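Local structure of Pre-mRNA-splicing factor SAD1 (Saccharomyces cerevisiae, 4MSX) at residues 111-116 against 120-125; 83-88 against 107-112; 137-142 against 146-151. The protein promotes the assembly of newly synthesised U4 snRNA into the U4/U6 snRNP and is required for pre-mRNA splicing. One frame throughout, in Å; residues are numbered along the deposited sequence.

Overall arrangement
All three contacts lie in the UBP-type zinc finger, about 30 Å or more from the centre of the chain. Interaction 1 is buried: helix 109-116 meets strand 121-124 through aromatic and small side chains beside the zinc ion. Interaction 2 uses the start of the same helix, but it is a surface contact of aliphatic groups with the loop before strand 91-94; it touches interaction 1 where Phe-122 CZ lies 3.7 Å from Ala-110 O. Interaction 3, partly buried, sets helix 146-155 against the chain following strand 137-138, and reaches interaction 1 by packing of Ile-139 and Ile-151 on strand 121-124. None has a hydrogen bond across its segments.

Interaction 1 (111-116 against 120-125); sequences FIHSID and HVFLNL. With ZN (zinc ion), chain B.
His-113 and Phe-122 meet rim to rim: His-113 CD2 lies 3.9 Å from Phe-122 CZ, which sits in the plane of the imidazole, while the two side chains run obliquely to one another. A chi1 of -178° swings the His-113 ring away from its backbone N, and NE2 binds the zinc ion at 2.0 Å. Cys-94, Cys-97 and His-119 complete this Cys2His2 site of the UBP-type finger. This is the packed side: His-113, Ser-114 and Phe-122 are all buried, and Ser-114 CB rests 3.8 Å from both CE1 and CZ of Phe-122. The serine hydroxyl turns back into its own helix: OG bonds to Phe-111 O at 2.7 Å, on a lone pair in the carbonyl plane, and the same oxygen accepts from Ile-115 N.

The partly exposed His-120 makes the looser side. Its CE1 approaches Ser-114 O to 3.3 Å in a contact of carbon with oxygen, and its nitrogens bond outside the two segments, ND1 to Leu-133 O and NE2 to Asn-118 OD1. A leucine here, having no ring nitrogens, would probably leave Leu-133 O and Asn-118 OD1 each short of a hydrogen bond. Two oxygen partners on one ring are consistent with a protonated imidazole, which would make CE1 more polar and favour its approach to the carbonyl in the last turn of the helix.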
ATOM      1  N   PHE A 111      31.373 -16.104  -4.143  1.00 30.78           N
ATOM      2  CA  PHE A 111      32.317 -17.269  -4.042  1.00 32.93           C
ATOM      3  C   PHE A 111      33.451 -16.883  -3.055  1.00 31.94           C
ATOM      4  O   PHE A 111      33.715 -17.583  -2.066  1.00 36.66           O
ATOM      5  CB  PHE A 111      32.797 -17.599  -5.421  1.00 34.48           C
ATOM      6  CG  PHE A 111      33.382 -19.001  -5.548  1.00 41.62           C
ATOM      7  CD1 PHE A 111      34.681 -19.243  -5.171  1.00 45.10           C
ATOM      8  CD2 PHE A 111      32.611 -20.053  -6.047  1.00 44.90           C
ATOM      9  CE1 PHE A 111      35.247 -20.551  -5.300  1.00 39.10           C
ATOM     10  CE2 PHE A 111      33.146 -21.345  -6.165  1.00 61.18           C
ATOM     11  CZ  PHE A 111      34.485 -21.583  -5.791  1.00 44.86           C
ATOM     12  N   ILE A 112      34.073 -15.717  -3.251  1.00 29.18           N
ATOM     13  CA  ILE A 112      35.063 -15.238  -2.290  1.00 27.92           C
ATOM     14  C   ILE A 112      34.541 -15.089  -0.884  1.00 39.30           C
ATOM     15  O   ILE A 112      35.211 -15.456   0.084  1.00 34.16           O
ATOM     16  CB  ILE A 112      35.695 -13.888  -2.750  1.00 36.16           C
ATOM     17  CG1 ILE A 112      36.462 -14.094  -4.048  1.00 34.03           C
ATOM     18  CG2 ILE A 112      36.516 -13.261  -1.663  1.00 36.20           C
ATOM     19  CD1 ILE A 112      36.975 -12.763  -4.638  1.00 39.44           C
ATOM     20  N   HIS A 113      33.341 -14.522  -0.734  1.00 32.99           N
ATOM     21  CA  HIS A 113      32.748 -14.406   0.585  1.00 28.81           C
ATOM     22  C   HIS A 113      32.653 -15.798   1.212  1.00 25.20           C
ATOM     23  O   HIS A 113      32.828 -15.942   2.420  1.00 32.75           O
ATOM     24  CB  HIS A 113      31.285 -13.899   0.431  1.00 27.70           C
ATOM     25  CG  HIS A 113      30.560 -13.694   1.730  1.00 33.29           C
ATOM     26  ND1 HIS A 113      30.849 -12.668   2.603  1.00 32.38           N
ATOM     27  CD2 HIS A 113      29.486 -14.339   2.250  1.00 34.17           C
ATOM     28  CE1 HIS A 113      30.030 -12.731   3.641  1.00 32.44           C
ATOM     29  NE2 HIS A 113      29.187 -13.731   3.443  1.00 34.67           N
ATOM     30  N   SER A 114      32.316 -16.789   0.408  1.00 24.72           N
ATOM     31  CA  SER A 114      31.962 -18.090   0.998  1.00 30.97           C
ATOM     32  C   SER A 114      33.225 -18.693   1.621  1.00 42.33           C
ATOM     33  O   SER A 114      33.178 -19.246   2.698  1.00 40.01           O
ATOM     34  CB  SER A 114      31.355 -19.028  -0.018  1.00 34.12           C
ATOM     35  OG  SER A 114      32.264 -19.586  -0.944  1.00 36.12           O
ATOM     36  N   ILE A 115      34.360 -18.535   0.949  1.00 36.09           N
ATOM     37  CA  ILE A 115      35.639 -19.074   1.482  1.00 35.16           C
ATOM     38  C   ILE A 115      36.152 -18.231   2.633  1.00 34.90           C
ATOM     39  O   ILE A 115      36.339 -18.723   3.736  1.00 40.93           O
ATOM     40  CB  ILE A 115      36.670 -19.216   0.372  1.00 33.92           C
ATOM     41  CG1 ILE A 115      36.148 -20.257  -0.616  1.00 34.07           C
ATOM     42  CG2 ILE A 115      38.065 -19.645   0.990  1.00 39.99           C
ATOM     43  CD1 ILE A 115      36.814 -20.286  -2.018  1.00 35.89           C
ATOM     44  N   ASP A 116      36.301 -16.927   2.410  1.00 37.14           N
ATOM     45  CA  ASP A 116      36.862 -16.047   3.414  1.00 34.74           C
ATOM     46  C   ASP A 116      36.042 -15.783   4.630  1.00 40.53           C
ATOM     47  O   ASP A 116      36.612 -15.539   5.676  1.00 35.74           O
ATOM     48  CB  ASP A 116      37.244 -14.703   2.780  1.00 41.80           C
ATOM     49  CG  ASP A 116      38.414 -14.859   1.808  1.00 43.68           C
ATOM     50  OD1 ASP A 116      38.986 -15.948   1.800  1.00 44.16           O
ATOM     51  OD2 ASP A 116      38.753 -13.941   1.053  1.00 47.14           O
ATOM     52  N   HIS A 120      28.343 -20.587   3.717  1.00 29.99           N
ATOM     53  CA  HIS A 120      28.285 -21.472   2.560  1.00 29.59           C
ATOM     54  C   HIS A 120      26.928 -21.672   1.926  1.00 33.11           C
ATOM     55  O   HIS A 120      26.870 -22.307   0.871  1.00 35.77           O
ATOM     56  CB  HIS A 120      28.882 -22.851   2.964  1.00 33.05           C
ATOM     57  CG  HIS A 120      30.299 -22.718   3.429  1.00 39.71           C
ATOM     58  ND1 HIS A 120      31.352 -22.628   2.543  1.00 41.79           N
ATOM     59  CD2 HIS A 120      30.826 -22.545   4.668  1.00 36.85           C
ATOM     60  CE1 HIS A 120      32.480 -22.450   3.219  1.00 39.69           C
ATOM     61  NE2 HIS A 120      32.190 -22.407   4.510  1.00 39.30           N
ATOM     62  N   VAL A 121      25.857 -21.110   2.517  1.00 28.48           N
ATOM     63  CA  VAL A 121      24.494 -21.339   1.938  1.00 28.32           C
ATOM     64  C   VAL A 121      23.946 -19.993   1.396  1.00 28.41           C
ATOM     65  O   VAL A 121      23.928 -19.020   2.150  1.00 30.91           O
ATOM     66  CB  VAL A 121      23.526 -21.875   3.038  1.00 34.69           C
ATOM     67  CG1 VAL A 121      22.174 -22.372   2.415  1.00 34.77           C
ATOM     68  CG2 VAL A 121      24.206 -23.009   3.819  1.00 41.38           C
ATOM     69  N   PHE A 122      23.587 -19.963   0.110  1.00 27.98           N
ATOM     70  CA  PHE A 122      23.184 -18.767  -0.594  1.00 28.03           C
ATOM     71  C   PHE A 122      21.809 -18.978  -1.258  1.00 35.25           C
ATOM     72  O   PHE A 122      21.435 -20.111  -1.621  1.00 34.04           O
ATOM     73  CB  PHE A 122      24.205 -18.437  -1.679  1.00 27.46           C
ATOM     74  CG  PHE A 122      25.530 -18.020  -1.092  1.00 29.36           C
ATOM     75  CD1 PHE A 122      26.400 -19.009  -0.583  1.00 34.30           C
ATOM     76  CD2 PHE A 122      25.843 -16.662  -0.915  1.00 26.86           C
ATOM     77  CE1 PHE A 122      27.608 -18.635   0.033  1.00 30.84           C
ATOM     78  CE2 PHE A 122      27.039 -16.264  -0.339  1.00 34.87           C
ATOM     79  CZ  PHE A 122      27.951 -17.255   0.138  1.00 33.80           C
ATOM     80  N   LEU A 123      21.093 -17.868  -1.451  1.00 28.87           N
ATOM     81  CA  LEU A 123      19.872 -17.882  -2.238  1.00 29.22           C
ATOM     82  C   LEU A 123      20.090 -17.006  -3.446  1.00 28.21           C
ATOM     83  O   LEU A 123      20.456 -15.821  -3.317  1.00 32.05           O
ATOM     84  CB  LEU A 123      18.695 -17.324  -1.370  1.00 29.79           C
ATOM     85  CG  LEU A 123      17.399 -17.188  -2.146  1.00 33.68           C
ATOM     86  CD1 LEU A 123      16.810 -18.570  -2.674  1.00 30.78           C
ATOM     87  CD2 LEU A 123      16.403 -16.524  -1.230  1.00 29.50           C
ATOM     88  N   ASN A 124      19.812 -17.518  -4.633  1.00 29.68           N
ATOM     89  CA  ASN A 124      19.869 -16.648  -5.800  1.00 31.00           C
ATOM     90  C   ASN A 124      18.607 -15.783  -5.767  1.00 31.83           C
ATOM     91  O   ASN A 124      17.522 -16.355  -5.768  1.00 37.41           O
ATOM     92  CB  ASN A 124      19.861 -17.472  -7.107  1.00 35.40           C
ATOM     93  CG  ASN A 124      20.009 -16.607  -8.341  1.00 45.56           C
ATOM     94  OD1 ASN A 124      19.254 -15.646  -8.540  1.00 48.33           O
ATOM     95  ND2 ASN A 124      21.012 -16.915  -9.174  1.00 46.55           N
ATOM     96  N   LEU A 125      18.739 -14.460  -5.729  1.00 34.74           N
ATOM     97  CA  LEU A 125      17.568 -13.579  -5.493  1.00 40.03           C
ATOM     98  C   LEU A 125      16.658 -13.439  -6.717  1.00 51.71           C
ATOM     99  O   LEU A 125      15.555 -12.897  -6.619  1.00 43.46           O
ATOM    100  CB  LEU A 125      18.006 -12.183  -5.039  1.00 35.43           C
ATOM    101  CG  LEU A 125      18.608 -12.220  -3.625  1.00 36.64           C
ATOM    102  CD1 LEU A 125      19.155 -10.873  -3.239  1.00 34.61           C
ATOM    103  CD2 LEU A 125      17.563 -12.774  -2.566  1.00 37.38           C
TER
HETATM  104 ZN    ZN B 501      27.766 -14.231   4.824  1.00 32.87          ZN

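Interaction 2 (83-88 against 107-112); sequences CITLSP and KSPAFI
Two first torsions turn the side chains of Ile-84 and Thr-85 onto Pro-109. In Ile-84, chi1 of -53° sets CG1 beside the backbone N and opposite the carbonyl carbon, from where it comes within 3.8 Å of Pro-109 CB. In Thr-85, chi1 of 60° puts OG1 between the backbone N and the carbonyl carbon, and thereby sends the methyl CG2 to Pro-109 CG, also at 3.8 Å. The directions differ: the Ile-84 and Pro-109 side chains run alongside in opposed directions, while that of Thr-85 lies roughly perpendicular to that of the proline. Ile-84 CB adds a wider contact, 4.0 Å from Pro-109 CB.

The methyl and hydroxyl of Thr-85 thus do separate work. While CG2 packs, OG1 accepts from Ser-87 N at 3.2 Å in an ST turn that shapes the loop leading to strand 91-94 of the zinc finger. On the other side, Pro-109 opens helix 109-116 directly after the N-cap residue Ser-108, a place where a missing backbone N-H costs no helical bond. Ser-108 OG caps Phe-111 N at 3.2 Å, with an N-H...O angle of 161°, and Ser-108 O receives Ile-112 N at 3.0 Å. Strand 100-102 lies close by, with Tyr-101 touching Ile-84 and Gln-102 touching Pro-109.

Only 107 Å² is buried between the segments, and both loop residues in contact are exposed. The side chain of Pro-109 lies about 6 Å from that of the zinc ligand His-113, and that of Ile-84 about 10 Å from the zinc ion.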
ATOM      1  N   CYS A  83      26.715  -5.962  -2.453  1.00 32.86           N
ATOM      2  CA  CYS A  83      27.284  -4.964  -1.542  1.00 32.53           C
ATOM      3  C   CYS A  83      28.796  -4.692  -1.784  1.00 41.83           C
ATOM      4  O   CYS A  83      29.369  -3.804  -1.145  1.00 42.04           O
ATOM      5  CB  CYS A  83      27.079  -5.371  -0.069  1.00 38.76           C
ATOM      6  SG  CYS A  83      28.154  -6.860   0.484  1.00 39.38           S
ATOM      7  N   ILE A  84      29.425  -5.452  -2.675  1.00 39.24           N
ATOM      8  CA  ILE A  84      30.841  -5.240  -3.060  1.00 40.90           C
ATOM      9  C   ILE A  84      30.990  -4.479  -4.379  1.00 34.77           C
ATOM     10  O   ILE A  84      31.765  -3.526  -4.446  1.00 48.95           O
ATOM     11  CB  ILE A  84      31.622  -6.616  -3.275  1.00 41.36           C
ATOM     12  CG1 ILE A  84      31.487  -7.529  -2.059  1.00 36.71           C
ATOM     13  CG2 ILE A  84      33.125  -6.340  -3.562  1.00 41.10           C
ATOM     14  CD1 ILE A  84      31.900  -6.880  -0.763  1.00 40.85           C
ATOM     15  N   THR A  85      30.321  -4.940  -5.433  1.00 38.05           N
ATOM     16  CA  THR A  85      30.440  -4.314  -6.748  1.00 39.10           C
ATOM     17  C   THR A  85      29.277  -3.336  -7.070  1.00 54.05           C
ATOM     18  O   THR A  85      29.319  -2.627  -8.086  1.00 45.33           O
ATOM     19  CB  THR A  85      30.390  -5.354  -7.836  1.00 39.59           C
ATOM     20  OG1 THR A  85      29.160  -6.062  -7.767  1.00 41.39           O
ATOM     21  CG2 THR A  85      31.577  -6.362  -7.698  1.00 42.93           C
ATOM     22  N   LEU A  86      28.238  -3.348  -6.233  1.00 43.25           N
ATOM     23  CA  LEU A  86      27.036  -2.540  -6.449  1.00 44.58           C
ATOM     24  C   LEU A  86      26.332  -2.950  -7.718  1.00 47.96           C
ATOM     25  O   LEU A  86      25.434  -2.258  -8.172  1.00 50.65           O
ATOM     26  CB  LEU A  86      27.356  -1.043  -6.513  1.00 43.52           C
ATOM     27  CG  LEU A  86      28.013  -0.462  -5.267  1.00 44.02           C
ATOM     28  CD1 LEU A  86      28.164   1.072  -5.416  1.00 56.11           C
ATOM     29  CD2 LEU A  86      27.223  -0.785  -4.029  1.00 45.95           C
ATOM     30  N   SER A  87      26.712  -4.081  -8.297  1.00 42.88           N
ATOM     31  CA  SER A  87      25.988  -4.561  -9.455  1.00 40.53           C
ATOM     32  C   SER A  87      24.632  -5.166  -9.057  1.00 54.32           C
ATOM     33  O   SER A  87      24.516  -5.773  -7.990  1.00 45.60           O
ATOM     34  CB  SER A  87      26.798  -5.606 -10.185  1.00 41.07           C
ATOM     35  OG  SER A  87      25.990  -6.235 -11.156  1.00 43.72           O
ATOM     36  N   PRO A  88      23.609  -5.000  -9.915  1.00 51.74           N
ATOM     37  CA  PRO A  88      22.286  -5.629  -9.762  1.00 54.40           C
ATOM     38  C   PRO A  88      22.171  -6.938 -10.517  1.00 47.91           C
ATOM     39  O   PRO A  88      21.123  -7.554 -10.528  1.00 48.42           O
ATOM     40  CB  PRO A  88      21.346  -4.594 -10.388  1.00 59.06           C
ATOM     41  CG  PRO A  88      22.170  -4.010 -11.493  1.00 54.85           C
ATOM     42  CD  PRO A  88      23.578  -3.918 -10.916  1.00 54.10           C
ATOM     43  N   LYS A 107      36.128 -16.300  -8.238  1.00 31.69           N
ATOM     44  CA  LYS A 107      36.440 -14.889  -8.400  1.00 40.56           C
ATOM     45  C   LYS A 107      35.227 -13.928  -8.166  1.00 40.14           C
ATOM     46  O   LYS A 107      35.442 -12.733  -7.908  1.00 36.80           O
ATOM     47  CB  LYS A 107      37.106 -14.610  -9.743  1.00 55.90           C
ATOM     48  CG  LYS A 107      38.436 -15.391  -9.903  1.00 56.76           C
ATOM     49  CD  LYS A 107      39.480 -14.577 -10.670  1.00 75.60           C
ATOM     50  CE  LYS A 107      40.821 -15.305 -10.698  1.00 87.27           C
ATOM     51  NZ  LYS A 107      40.669 -16.758 -11.060  1.00 82.47           N
ATOM     52  N   SER A 108      34.005 -14.448  -8.184  1.00 40.13           N
ATOM     53  CA  SER A 108      32.829 -13.595  -7.831  1.00 40.80           C
ATOM     54  C   SER A 108      32.807 -13.202  -6.351  1.00 42.91           C
ATOM     55  O   SER A 108      33.330 -13.918  -5.507  1.00 38.26           O
ATOM     56  CB  SER A 108      31.530 -14.307  -8.220  1.00 39.73           C
ATOM     57  OG  SER A 108      31.155 -15.280  -7.261  1.00 38.69           O
ATOM     58  N   PRO A 109      32.171 -12.061  -6.007  1.00 38.68           N
ATOM     59  CA  PRO A 109      32.115 -11.704  -4.579  1.00 31.45           C
ATOM     60  C   PRO A 109      31.459 -12.792  -3.709  1.00 26.41           C
ATOM     61  O   PRO A 109      31.843 -12.957  -2.557  1.00 32.65           O
ATOM     62  CB  PRO A 109      31.263 -10.386  -4.576  1.00 37.17           C
ATOM     63  CG  PRO A 109      31.664  -9.760  -5.918  1.00 38.80           C
ATOM     64  CD  PRO A 109      31.716 -10.949  -6.875  1.00 37.51           C
ATOM     65  N   ALA A 110      30.490 -13.524  -4.240  1.00 26.73           N
ATOM     66  CA  ALA A 110      29.757 -14.469  -3.395  1.00 29.15           C
ATOM     67  C   ALA A 110      30.705 -15.688  -3.106  1.00 30.33           C
ATOM     68  O   ALA A 110      30.768 -16.234  -2.006  1.00 33.66           O
ATOM     69  CB  ALA A 110      28.557 -14.945  -4.105  1.00 28.55           C
ATOM     70  N   PHE A 111      31.373 -16.104  -4.143  1.00 30.78           N
ATOM     71  CA  PHE A 111      32.317 -17.269  -4.042  1.00 32.93           C
ATOM     72  C   PHE A 111      33.451 -16.883  -3.055  1.00 31.94           C
ATOM     73  O   PHE A 111      33.715 -17.583  -2.066  1.00 36.66           O
ATOM     74  CB  PHE A 111      32.797 -17.599  -5.421  1.00 34.48           C
ATOM     75  CG  PHE A 111      33.382 -19.001  -5.548  1.00 41.62           C
ATOM     76  CD1 PHE A 111      34.681 -19.243  -5.171  1.00 45.10           C
ATOM     77  CD2 PHE A 111      32.611 -20.053  -6.047  1.00 44.90           C
ATOM     78  CE1 PHE A 111      35.247 -20.551  -5.300  1.00 39.10           C
ATOM     79  CE2 PHE A 111      33.146 -21.345  -6.165  1.00 61.18           C
ATOM     80  CZ  PHE A 111      34.485 -21.583  -5.791  1.00 44.86           C
ATOM     81  N   ILE A 112      34.073 -15.717  -3.251  1.00 29.18           N
ATOM     82  CA  ILE A 112      35.063 -15.238  -2.290  1.00 27.92           C
ATOM     83  C   ILE A 112      34.541 -15.089  -0.884  1.00 39.30           C
ATOM     84  O   ILE A 112      35.211 -15.456   0.084  1.00 34.16           O
ATOM     85  CB  ILE A 112      35.695 -13.888  -2.750  1.00 36.16           C
ATOM     86  CG1 ILE A 112      36.462 -14.094  -4.048  1.00 34.03           C
ATOM     87  CG2 ILE A 112      36.516 -13.261  -1.663  1.00 36.20           C
ATOM     88  CD1 ILE A 112      36.975 -12.763  -4.638  1.00 39.44           C
TER

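Interaction 3 (137-142 against 146-151); sequences VQILHD and QLLNSI
Asn-149, whose amide end reaches the backbone carbonyl of Asp-142, spends its ND2 on a hydrogen bond to O of Gly-143, the residue that follows the 137-142 segment. This bond ties helix 146-155 to the connection just before it, within the UBP-type zinc finger. The connection leaves strand 137-138, an outermost strand of the finger's antiparallel sheet, and turns back into the helix. With ND2 directed at Gly-143, OD1 comes to lie 3.3 Å from Asp-142 O. Both are acceptors, so this approach is no hydrogen bond; the ND2 bond to Gly-143 O is probably what sets the orientation of the amide.

The apolar half of the contact centres on Leu-148. Its side chain is extended, with CG opposite the carbonyl carbon (chi1 -64°) and CD1 anti to CA (chi2 -172°), which carries that methyl out from the helix toward the opposing segment. Nearer the helix, Leu-148 CB lies 3.6 Å from Asp-142 O, so the same carbonyl is flanked by both an aliphatic carbon and the asparagine amide. Ile-139 comes in through its CG2 branch, crossing the leucine at about a right angle.

Phe-130 of the neighbouring strand 130-132 touches both Leu-148 and Asp-142, and Met-132 touches Ile-139; the leucine therefore packs against the sheet as well as the returning chain. Regular helical bonding holds the residues on either side of it, as in Ser-150 N to Gln-146 O at 3.0 Å. Leu-148 CD1 itself stands 3.8 Å from Ile-139 CG2 and the same distance from Asp-142 CB.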
ATOM      1  N   VAL A 137      27.032 -26.215  -5.999  1.00 44.75           N
ATOM      2  CA  VAL A 137      25.970 -27.145  -6.394  1.00 46.15           C
ATOM      3  C   VAL A 137      24.621 -26.621  -5.885  1.00 46.78           C
ATOM      4  O   VAL A 137      24.551 -26.098  -4.785  1.00 40.77           O
ATOM      5  CB  VAL A 137      26.252 -28.532  -5.825  1.00 49.17           C
ATOM      6  CG1 VAL A 137      27.635 -29.026  -6.329  1.00 52.13           C
ATOM      7  CG2 VAL A 137      26.263 -28.495  -4.316  1.00 47.68           C
ATOM      8  N   GLN A 138      23.575 -26.744  -6.692  1.00 49.44           N
ATOM      9  CA  GLN A 138      22.212 -26.386  -6.253  1.00 45.67           C
ATOM     10  C   GLN A 138      21.701 -27.331  -5.180  1.00 47.32           C
ATOM     11  O   GLN A 138      21.936 -28.554  -5.247  1.00 45.84           O
ATOM     12  CB  GLN A 138      21.252 -26.384  -7.445  1.00 53.33           C
ATOM     13  CG  GLN A 138      19.802 -26.081  -7.048  1.00 55.41           C
ATOM     14  CD  GLN A 138      18.869 -25.915  -8.249  1.00 61.98           C
ATOM     15  OE1 GLN A 138      19.286 -26.015  -9.410  1.00 57.64           O
ATOM     16  NE2 GLN A 138      17.606 -25.625  -7.972  1.00 53.77           N
ATOM     17  N   ILE A 139      21.030 -26.787  -4.161  1.00 39.40           N
ATOM     18  CA  ILE A 139      20.385 -27.612  -3.157  1.00 40.94           C
ATOM     19  C   ILE A 139      19.032 -28.040  -3.743  1.00 59.02           C
ATOM     20  O   ILE A 139      18.110 -27.229  -3.896  1.00 54.17           O
ATOM     21  CB  ILE A 139      20.197 -26.896  -1.811  1.00 46.48           C
ATOM     22  CG1 ILE A 139      21.537 -26.420  -1.255  1.00 46.51           C
ATOM     23  CG2 ILE A 139      19.530 -27.814  -0.799  1.00 48.25           C
ATOM     24  CD1 ILE A 139      21.431 -25.714   0.143  1.00 45.08           C
ATOM     25  N   LEU A 140      18.919 -29.310  -4.111  1.00 59.48           N
ATOM     26  CA  LEU A 140      17.689 -29.803  -4.745  1.00 71.19           C
ATOM     27  C   LEU A 140      16.623 -30.162  -3.711  1.00 70.64           C
ATOM     28  O   LEU A 140      16.924 -30.320  -2.526  1.00 73.19           O
ATOM     29  CB  LEU A 140      17.996 -31.016  -5.623  1.00 72.89           C
ATOM     30  CG  LEU A 140      19.045 -30.768  -6.707  1.00 66.54           C
ATOM     31  CD1 LEU A 140      19.432 -32.079  -7.376  1.00 79.73           C
ATOM     32  CD2 LEU A 140      18.541 -29.756  -7.732  1.00 68.92           C
ATOM     33  N   HIS A 141      15.376 -30.290  -4.161  1.00 88.87           N
ATOM     34  CA  HIS A 141      14.275 -30.674  -3.268  1.00 94.25           C
ATOM     35  C   HIS A 141      14.214 -29.741  -2.077  1.00 77.45           C
ATOM     36  O   HIS A 141      13.929 -30.170  -0.957  1.00 68.82           O
ATOM     37  CB  HIS A 141      14.466 -32.100  -2.744  1.00107.59           C
ATOM     38  CG  HIS A 141      14.940 -33.066  -3.781  1.00108.88           C
ATOM     39  ND1 HIS A 141      14.240 -33.314  -4.943  1.00107.24           N
ATOM     40  CD2 HIS A 141      16.047 -33.845  -3.831  1.00100.17           C
ATOM     41  CE1 HIS A 141      14.898 -34.203  -5.667  1.00104.62           C
ATOM     42  NE2 HIS A 141      15.998 -34.540  -5.015  1.00107.30           N
ATOM     43  N   ASP A 142      14.520 -28.471  -2.321  1.00 83.42           N
ATOM     44  CA  ASP A 142      14.497 -27.465  -1.271  1.00 70.33           C
ATOM     45  C   ASP A 142      13.075 -27.363  -0.703  1.00 62.82           C
ATOM     46  O   ASP A 142      12.885 -26.959   0.447  1.00 60.46           O
ATOM     47  CB  ASP A 142      14.975 -26.123  -1.822  1.00 63.07           C
ATOM     48  CG  ASP A 142      14.034 -25.547  -2.857  1.00 74.34           C
ATOM     49  OD1 ASP A 142      12.807 -25.499  -2.606  1.00 89.90           O
ATOM     50  OD2 ASP A 142      14.525 -25.140  -3.927  1.00 69.26           O
ATOM     51  N   GLN A 146      11.882 -27.622   5.582  1.00 41.64           N
ATOM     52  CA  GLN A 146      11.119 -26.593   6.254  1.00 48.62           C
ATOM     53  C   GLN A 146      11.867 -25.244   6.307  1.00 49.13           C
ATOM     54  O   GLN A 146      11.305 -24.174   6.039  1.00 36.48           O
ATOM     55  CB  GLN A 146      10.869 -27.041   7.686  1.00 53.24           C
ATOM     56  CG  GLN A 146       9.944 -26.131   8.470  1.00 72.53           C
ATOM     57  CD  GLN A 146       8.577 -26.767   8.718  1.00107.42           C
ATOM     58  OE1 GLN A 146       8.308 -27.898   8.279  1.00 89.09           O
ATOM     59  NE2 GLN A 146       7.703 -26.042   9.426  1.00104.31           N
ATOM     60  N   LEU A 147      13.131 -25.289   6.707  1.00 40.81           N
ATOM     61  CA  LEU A 147      13.937 -24.068   6.773  1.00 38.50           C
ATOM     62  C   LEU A 147      13.974 -23.380   5.414  1.00 36.20           C
ATOM     63  O   LEU A 147      13.820 -22.151   5.312  1.00 39.99           O
ATOM     64  CB  LEU A 147      15.371 -24.386   7.219  1.00 39.36           C
ATOM     65  CG  LEU A 147      16.248 -23.126   7.346  1.00 37.35           C
ATOM     66  CD1 LEU A 147      15.898 -22.307   8.588  1.00 41.49           C
ATOM     67  CD2 LEU A 147      17.718 -23.564   7.388  1.00 42.28           C
ATOM     68  N   LEU A 148      14.218 -24.150   4.367  1.00 33.91           N
ATOM     69  CA  LEU A 148      14.350 -23.570   3.041  1.00 38.33           C
ATOM     70  C   LEU A 148      13.004 -23.050   2.483  1.00 42.23           C
ATOM     71  O   LEU A 148      12.959 -21.985   1.823  1.00 33.36           O
ATOM     72  CB  LEU A 148      14.985 -24.564   2.089  1.00 42.90           C
ATOM     73  CG  LEU A 148      16.439 -24.950   2.463  1.00 51.87           C
ATOM     74  CD1 LEU A 148      17.097 -25.800   1.373  1.00 49.73           C
ATOM     75  CD2 LEU A 148      17.271 -23.703   2.749  1.00 39.72           C
ATOM     76  N   ASN A 149      11.922 -23.800   2.712  1.00 36.20           N
ATOM     77  CA  ASN A 149      10.598 -23.332   2.314  1.00 36.69           C
ATOM     78  C   ASN A 149      10.351 -21.964   2.950  1.00 31.56           C
ATOM     79  O   ASN A 149       9.850 -21.059   2.312  1.00 35.81           O
ATOM     80  CB  ASN A 149       9.484 -24.286   2.808  1.00 46.22           C
ATOM     81  CG  ASN A 149       9.458 -25.620   2.054  1.00 60.43           C
ATOM     82  OD1 ASN A 149       9.840 -25.703   0.875  1.00 66.00           O
ATOM     83  ND2 ASN A 149       8.998 -26.677   2.739  1.00 57.75           N
ATOM     84  N   SER A 150      10.626 -21.877   4.240  1.00 32.33           N
ATOM     85  CA  SER A 150      10.422 -20.672   5.029  1.00 36.84           C
ATOM     86  C   SER A 150      11.176 -19.497   4.397  1.00 38.38           C
ATOM     87  O   SER A 150      10.639 -18.403   4.253  1.00 32.18           O
ATOM     88  CB  SER A 150      10.986 -20.942   6.417  1.00 41.63           C
ATOM     89  OG  SER A 150      10.927 -19.837   7.279  1.00 42.53           O
ATOM     90  N   ILE A 151      12.437 -19.721   4.001  1.00 31.01           N
ATOM     91  CA  ILE A 151      13.239 -18.624   3.445  1.00 29.88           C
ATOM     92  C   ILE A 151      12.789 -18.227   2.073  1.00 30.23           C
ATOM     93  O   ILE A 151      12.678 -17.035   1.758  1.00 31.63           O
ATOM     94  CB  ILE A 151      14.783 -19.007   3.412  1.00 31.04           C
ATOM     95  CG1 ILE A 151      15.296 -19.015   4.841  1.00 33.59           C
ATOM     96  CG2 ILE A 151      15.565 -18.009   2.560  1.00 29.53           C
ATOM     97  CD1 ILE A 151      16.677 -19.779   4.960  1.00 40.05           C
TER